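Putative lipoprotein YcdA (Bacillus subtilis subsp. subtilis str. 168, PDB 4R4G) is of unknown function but is probably a membrane-attached lipoprotein, built from an Ig-like N-terminal domain and a C-terminal domain of mixed helices and strands. Local coordinates at residues S28-S33 and T74-D78; L55-D61 and Y112-S116. All blocks are in the same frame, centred on the assembly; numbering follows the deposited sequence. Where two conformers were deposited one is given.

Interaction 1. Residues S28-S33 and T74-D78; sequences SKYDKS and TDPED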
loop_
_atom_site.group_PDB
_atom_site.type_symbol
_atom_site.label_atom_id
_atom_site.label_comp_id
_atom_site.label_asym_id
_atom_site.label_seq_id
_atom_site.Cartn_x
_atom_site.Cartn_y
_atom_site.Cartn_z
ATOM N N SER A 28 9.606 -3.178 7.990
ATOM C CA SER A 28 9.719 -1.753 8.291
ATOM C C SER A 28 10.135 -1.034 7.011
ATOM O O SER A 28 10.799 -1.670 6.185
ATOM C CB SER A 28 10.757 -1.546 9.396
ATOM O OG SER A 28 11.088 -0.184 9.624
ATOM N N LYS A 29 9.766 0.274 6.830
ATOM C CA LYS A 29 10.199 1.069 5.656
ATOM C C LYS A 29 11.743 1.044 5.574
ATOM O O LYS A 29 12.321 1.071 4.485
ATOM C CB LYS A 29 9.711 2.560 5.713
ATOM C CG LYS A 29 8.246 2.823 6.108
ATOM C CD LYS A 29 7.829 4.320 6.155
ATOM C CE LYS A 29 6.369 4.464 6.585
ATOM N NZ LYS A 29 5.860 5.867 6.511
ATOM N N TYR A 30 12.390 0.935 6.761
ATOM C CA TYR A 30 13.825 0.999 6.964
ATOM C C TYR A 30 14.482 -0.380 7.146
ATOM O O TYR A 30 15.708 -0.430 7.300
ATOM C CB TYR A 30 14.113 1.932 8.156
ATOM C CG TYR A 30 13.316 3.213 8.061
ATOM C CD1 TYR A 30 13.601 4.162 7.086
ATOM C CD2 TYR A 30 12.189 3.416 8.852
ATOM C CE1 TYR A 30 12.822 5.306 6.937
ATOM C CE2 TYR A 30 11.403 4.559 8.715
ATOM C CZ TYR A 30 11.723 5.502 7.755
ATOM O OH TYR A 30 10.964 6.643 7.609
ATOM N N ASP A 31 13.702 -1.492 7.047
ATOM C CA ASP A 31 14.220 -2.868 7.134
ATOM C C ASP A 31 15.118 -3.160 5.930
ATOM O O ASP A 31 14.716 -2.922 4.789
ATOM C CB ASP A 31 13.054 -3.875 7.183
ATOM C CG ASP A 31 13.328 -5.235 7.819
ATOM O OD1 ASP A 31 14.384 -5.847 7.499
ATOM O OD2 ASP A 31 12.450 -5.718 8.596
ATOM N N LYS A 32 16.337 -3.643 6.182
ATOM C CA LYS A 32 17.283 -3.926 5.105
ATOM C C LYS A 32 17.616 -5.424 5.023
ATOM O O LYS A 32 18.315 -5.840 4.097
ATOM C CB LYS A 32 18.567 -3.079 5.265
ATOM C CG LYS A 32 18.374 -1.571 5.012
ATOM C CD LYS A 32 17.982 -1.216 3.561
ATOM C CE LYS A 32 17.408 0.178 3.440
ATOM N NZ LYS A 32 16.962 0.479 2.051
ATOM N N SER A 33 17.073 -6.236 5.947
ATOM C CA SER A 33 17.310 -7.687 5.975
ATOM C C SER A 33 16.249 -8.508 5.182
ATOM O O SER A 33 16.485 -9.693 4.926
ATOM C CB SER A 33 17.404 -8.193 7.416
ATOM O OG SER A 33 16.436 -7.613 8.274
ATOM N N THR A 74 14.398 -9.341 13.105
ATOM C CA THR A 74 14.347 -8.019 12.520
ATOM C C THR A 74 13.673 -7.081 13.498
ATOM O O THR A 74 13.328 -7.494 14.607
ATOM C CB THR A 74 13.774 -8.040 11.118
ATOM O OG1 THR A 74 14.021 -6.767 10.547
ATOM C CG2 THR A 74 12.299 -8.397 11.067
ATOM N N ASP A 75 13.567 -5.806 13.129
ATOM C CA ASP A 75 13.000 -4.799 14.002
ATOM C C ASP A 75 11.789 -4.181 13.352
ATOM O O ASP A 75 11.807 -3.988 12.132
ATOM C CB ASP A 75 14.058 -3.712 14.342
ATOM C CG ASP A 75 15.115 -4.125 15.344
ATOM O OD1 ASP A 75 14.762 -4.757 16.341
ATOM O OD2 ASP A 75 16.294 -3.787 15.136
ATOM N N PRO A 76 10.740 -3.812 14.138
ATOM C CA PRO A 76 9.594 -3.111 13.536
ATOM C C PRO A 76 9.981 -1.641 13.258
ATOM O O PRO A 76 11.101 -1.260 13.609
ATOM C CB PRO A 76 8.517 -3.241 14.627
ATOM C CG PRO A 76 9.270 -3.223 15.888
ATOM C CD PRO A 76 10.585 -3.916 15.609
ATOM N N GLU A 77 9.077 -0.802 12.667
ATOM C CA GLU A 77 9.396 0.612 12.426
ATOM C C GLU A 77 9.592 1.318 13.766
ATOM O O GLU A 77 10.523 2.102 13.900
ATOM C CB GLU A 77 8.315 1.299 11.580
ATOM C CG GLU A 77 8.560 2.778 11.277
ATOM C CD GLU A 77 7.905 3.774 12.218
ATOM O OE1 GLU A 77 7.003 3.372 12.990
ATOM O OE2 GLU A 77 8.271 4.970 12.155
ATOM N N ASP A 78 8.764 0.997 14.771
ATOM C CA ASP A 78 8.897 1.593 16.093
ATOM C C ASP A 78 9.372 0.502 17.037
ATOM O O ASP A 78 8.575 -0.322 17.478
ATOM C CB ASP A 78 7.563 2.225 16.525
ATOM C CG ASP A 78 7.556 2.956 17.843
ATOM O OD1 ASP A 78 8.596 2.950 18.538
ATOM O OD2 ASP A 78 6.498 3.496 18.207
#
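Ser-28 and Glu-77 bring the two loops nearest, their CA atoms 4.8 Å apart, where a type I beta turn from Ser-28 to Asp-31 passes alongside the irregular chain of 74-78. Asp-31, the last residue of the turn, shows how one carboxylate can brace its own loop and bond to another. Its CG stands anti to the backbone N (chi1 -156°), which turns the acid toward Thr-74. Thr-74 OG1 donates to Asp-31 OD2 at 2.7 Å, approaching from above the carboxylate plane, 43° out of it, with the two side chains crossing at about a right angle. Asp-31 OD1 meanwhile accepts from Ser-33 OG at 2.8 Å and from Ser-33 N at 3.1 Å, the backbone bond making an Asx turn. Replacing Asp-31 with an alanine would probably leave the Thr-74 hydroxyl without its acceptor and Ser-33, at the end of the Asx turn, freer to shift. At the other end Ser-28 OG lies 3.4 Å from Glu-77 CA, and Glu-77 CG meets the edge of the Tyr-30 ring, 4.2 Å from CE2. Lys-29 touches Ser-228 and Glu-77 touches Ser-230, both of strand 221-230, so this surface contact sits where the Ig-like domain faces the C-terminal one. The contact is polar at one end and mostly van der Waals at the other, and the Asp-31 carboxylate gives the hydroxyl of the buried Thr-74 an acceptor.

Interaction 2. Residues L55-D61 and Y112-S116; sequences LNVDSMD and YTPES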
loop_
_atom_site.group_PDB
_atom_site.type_symbol
_atom_site.label_atom_id
_atom_site.label_comp_id
_atom_site.label_asym_id
_atom_site.label_seq_id
_atom_site.Cartn_x
_atom_site.Cartn_y
_atom_site.Cartn_z
ATOM N N LEU A 55 15.210 -13.217 36.686
ATOM C CA LEU A 55 15.536 -13.652 35.328
ATOM C C LEU A 55 15.522 -12.512 34.323
ATOM O O LEU A 55 14.481 -11.880 34.134
ATOM C CB LEU A 55 14.480 -14.705 34.920
ATOM C CG LEU A 55 14.567 -15.339 33.525
ATOM C CD1 LEU A 55 15.810 -16.218 33.383
ATOM C CD2 LEU A 55 13.307 -16.123 33.218
ATOM N N ASN A 56 16.652 -12.291 33.622
ATOM C CA ASN A 56 16.700 -11.283 32.555
ATOM C C ASN A 56 16.082 -11.872 31.298
ATOM O O ASN A 56 16.419 -13.000 30.949
ATOM C CB ASN A 56 18.125 -10.825 32.258
ATOM C CG ASN A 56 18.903 -10.267 33.416
ATOM O OD1 ASN A 56 18.609 -9.185 33.935
ATOM N ND2 ASN A 56 19.993 -10.937 33.758
ATOM N N VAL A 57 15.165 -11.135 30.627
ATOM C CA VAL A 57 14.522 -11.622 29.408
ATOM C C VAL A 57 14.738 -10.587 28.300
ATOM O O VAL A 57 14.417 -9.408 28.484
ATOM C CB VAL A 57 13.027 -12.010 29.593
ATOM C CG1 VAL A 57 12.388 -12.432 28.266
ATOM C CG2 VAL A 57 12.871 -13.123 30.635
ATOM N N ASP A 58 15.314 -11.040 27.163
ATOM C CA ASP A 58 15.633 -10.217 25.996
ATOM C C ASP A 58 15.148 -10.890 24.717
ATOM O O ASP A 58 14.937 -12.110 24.694
ATOM C CB ASP A 58 17.161 -9.974 25.919
ATOM C CG ASP A 58 17.603 -8.868 24.975
ATOM O OD1 ASP A 58 17.633 -9.106 23.755
ATOM O OD2 ASP A 58 17.922 -7.765 25.460
ATOM N N SER A 59 14.974 -10.078 23.651
ATOM C CA SER A 59 14.591 -10.522 22.310
ATOM C C SER A 59 15.608 -11.563 21.804
ATOM O O SER A 59 15.223 -12.564 21.199
ATOM C CB SER A 59 14.531 -9.327 21.361
ATOM O OG SER A 59 14.402 -8.109 22.079
HETATM N N MSE A 60 16.929 -11.313 22.086
HETATM C CA MSE A 60 18.095 -12.139 21.735
HETATM C C MSE A 60 18.018 -13.569 22.276
HETATM O O MSE A 60 18.814 -14.413 21.886
HETATM C CB MSE A 60 19.384 -11.498 22.269
HETATM C CG MSE A 60 20.029 -10.515 21.309
HETATM SE SE MSE A 60 21.640 -9.728 22.083
HETATM C CE MSE A 60 22.287 -8.804 20.463
ATOM N N ASP A 61 17.081 -13.852 23.200
ATOM C CA ASP A 61 16.926 -15.179 23.804
ATOM C C ASP A 61 16.084 -16.071 22.905
ATOM O O ASP A 61 15.933 -17.271 23.171
ATOM C CB ASP A 61 16.276 -15.090 25.203
ATOM C CG ASP A 61 17.009 -14.202 26.169
ATOM O OD1 ASP A 61 18.236 -14.015 25.990
ATOM O OD2 ASP A 61 16.365 -13.697 27.107
ATOM N N TYR A 112 13.493 -20.714 22.723
ATOM C CA TYR A 112 13.739 -19.783 23.825
ATOM C C TYR A 112 14.767 -20.383 24.741
ATOM O O TYR A 112 14.558 -21.497 25.225
ATOM C CB TYR A 112 12.475 -19.422 24.613
ATOM C CG TYR A 112 12.779 -18.660 25.893
ATOM C CD1 TYR A 112 13.325 -17.377 25.855
ATOM C CD2 TYR A 112 12.564 -19.238 27.141
ATOM C CE1 TYR A 112 13.587 -16.666 27.029
ATOM C CE2 TYR A 112 12.858 -18.550 28.321
ATOM C CZ TYR A 112 13.368 -17.263 28.262
ATOM O OH TYR A 112 13.675 -16.595 29.431
ATOM N N THR A 113 15.882 -19.653 24.972
ATOM C CA THR A 113 16.956 -20.068 25.869
ATOM C C THR A 113 17.057 -18.988 26.947
ATOM O O THR A 113 17.537 -17.876 26.683
ATOM C CB THR A 113 18.276 -20.379 25.121
ATOM O OG1 THR A 113 18.081 -21.533 24.295
ATOM C CG2 THR A 113 19.443 -20.657 26.073
ATOM N N PRO A 114 16.571 -19.318 28.166
ATOM C CA PRO A 114 16.605 -18.342 29.278
ATOM C C PRO A 114 18.019 -17.936 29.675
ATOM O O PRO A 114 18.948 -18.733 29.545
ATOM C CB PRO A 114 15.900 -19.073 30.423
ATOM C CG PRO A 114 16.023 -20.513 30.087
ATOM C CD PRO A 114 15.960 -20.593 28.593
ATOM N N GLU A 115 18.172 -16.663 30.106
ATOM C CA GLU A 115 19.450 -16.069 30.507
ATOM C C GLU A 115 19.763 -16.562 31.909
ATOM O O GLU A 115 19.515 -15.883 32.914
ATOM C CB GLU A 115 19.417 -14.539 30.405
ATOM C CG GLU A 115 19.253 -14.033 28.986
ATOM C CD GLU A 115 19.460 -12.552 28.717
ATOM O OE1 GLU A 115 19.806 -11.809 29.663
ATOM O OE2 GLU A 115 19.302 -12.136 27.545
ATOM N N SER A 116 20.259 -17.799 31.955
ATOM C CA SER A 116 20.554 -18.545 33.163
ATOM C C SER A 116 21.924 -19.198 33.085
ATOM O O SER A 116 22.450 -19.433 31.992
ATOM C CB SER A 116 19.474 -19.604 33.364
ATOM O OG SER A 116 19.779 -20.609 34.316
HETATM O O HOH W 1 19.998 -13.646 34.162
HETATM O O HOH W 2 15.874 -15.065 29.521
#
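Water 2 is gripped by four groups, two from each side: it donates to Asn-56 O at 2.6 Å and to Asp-61 OD2 at 2.8 Å, and accepts from Tyr-112 OH at 2.7 Å and from Glu-115 N. In this Ig-like domain it illustrates how a bound water can join a strand, 55-57, to the loop that leaves another, 107-112. Asp-61 is held from several directions. Asp-58 N donates to Asp-61 OD2 from above the carboxylate plane, while Thr-113 N donates to Asp-61 O at 3.0 Å, in the carbonyl plane. Asp-58 in turn forms an Asx turn, its OD1 using the anti lone pair for the backbone N of Met-60 (a selenomethionine). With CG beside its backbone N (chi1 -65°) and the chain extended beyond, Glu-115 runs across Asp-61, the carboxylate planes 77° apart. Methyls close round the tyrosine hydroxyl, Leu-55 CD2 and Val-57 CG2 each 3.8 Å from Tyr-112 OH; Leu-55 CD1 meets Pro-114 CB, and Val-47 of strand 39-48 touches both Val-57 and Tyr-112. Asn-56 OD1 is hydrogen-bonded to Thr-87 OG1, while water 1 donates to Glu-115 O at 2.6 Å and accepts a weak bond from Asn-56 ND2.

In the fold
Followed from the N terminus, the chain leaves strand 16-25 and enters 28-33, the first half of interaction 1, then runs through strand 39-48 to reach 55-61, the first half of interaction 2. It returns to interaction 1 at 74-78, after strands 62-66 and 69-71, and to interaction 2 at 112-116, at the end of strand 107-112. The two closures therefore cross rather than nest, spanning 40 and 50 intervening residues with no helix among them. Their centres are about 22 Å apart, both within the Ig-like domain. Interaction 1 ties together two loops beside the C-terminal domain; interaction 2 joins the two-stranded 55-57/86-88 sheet to the sheet containing 107-112.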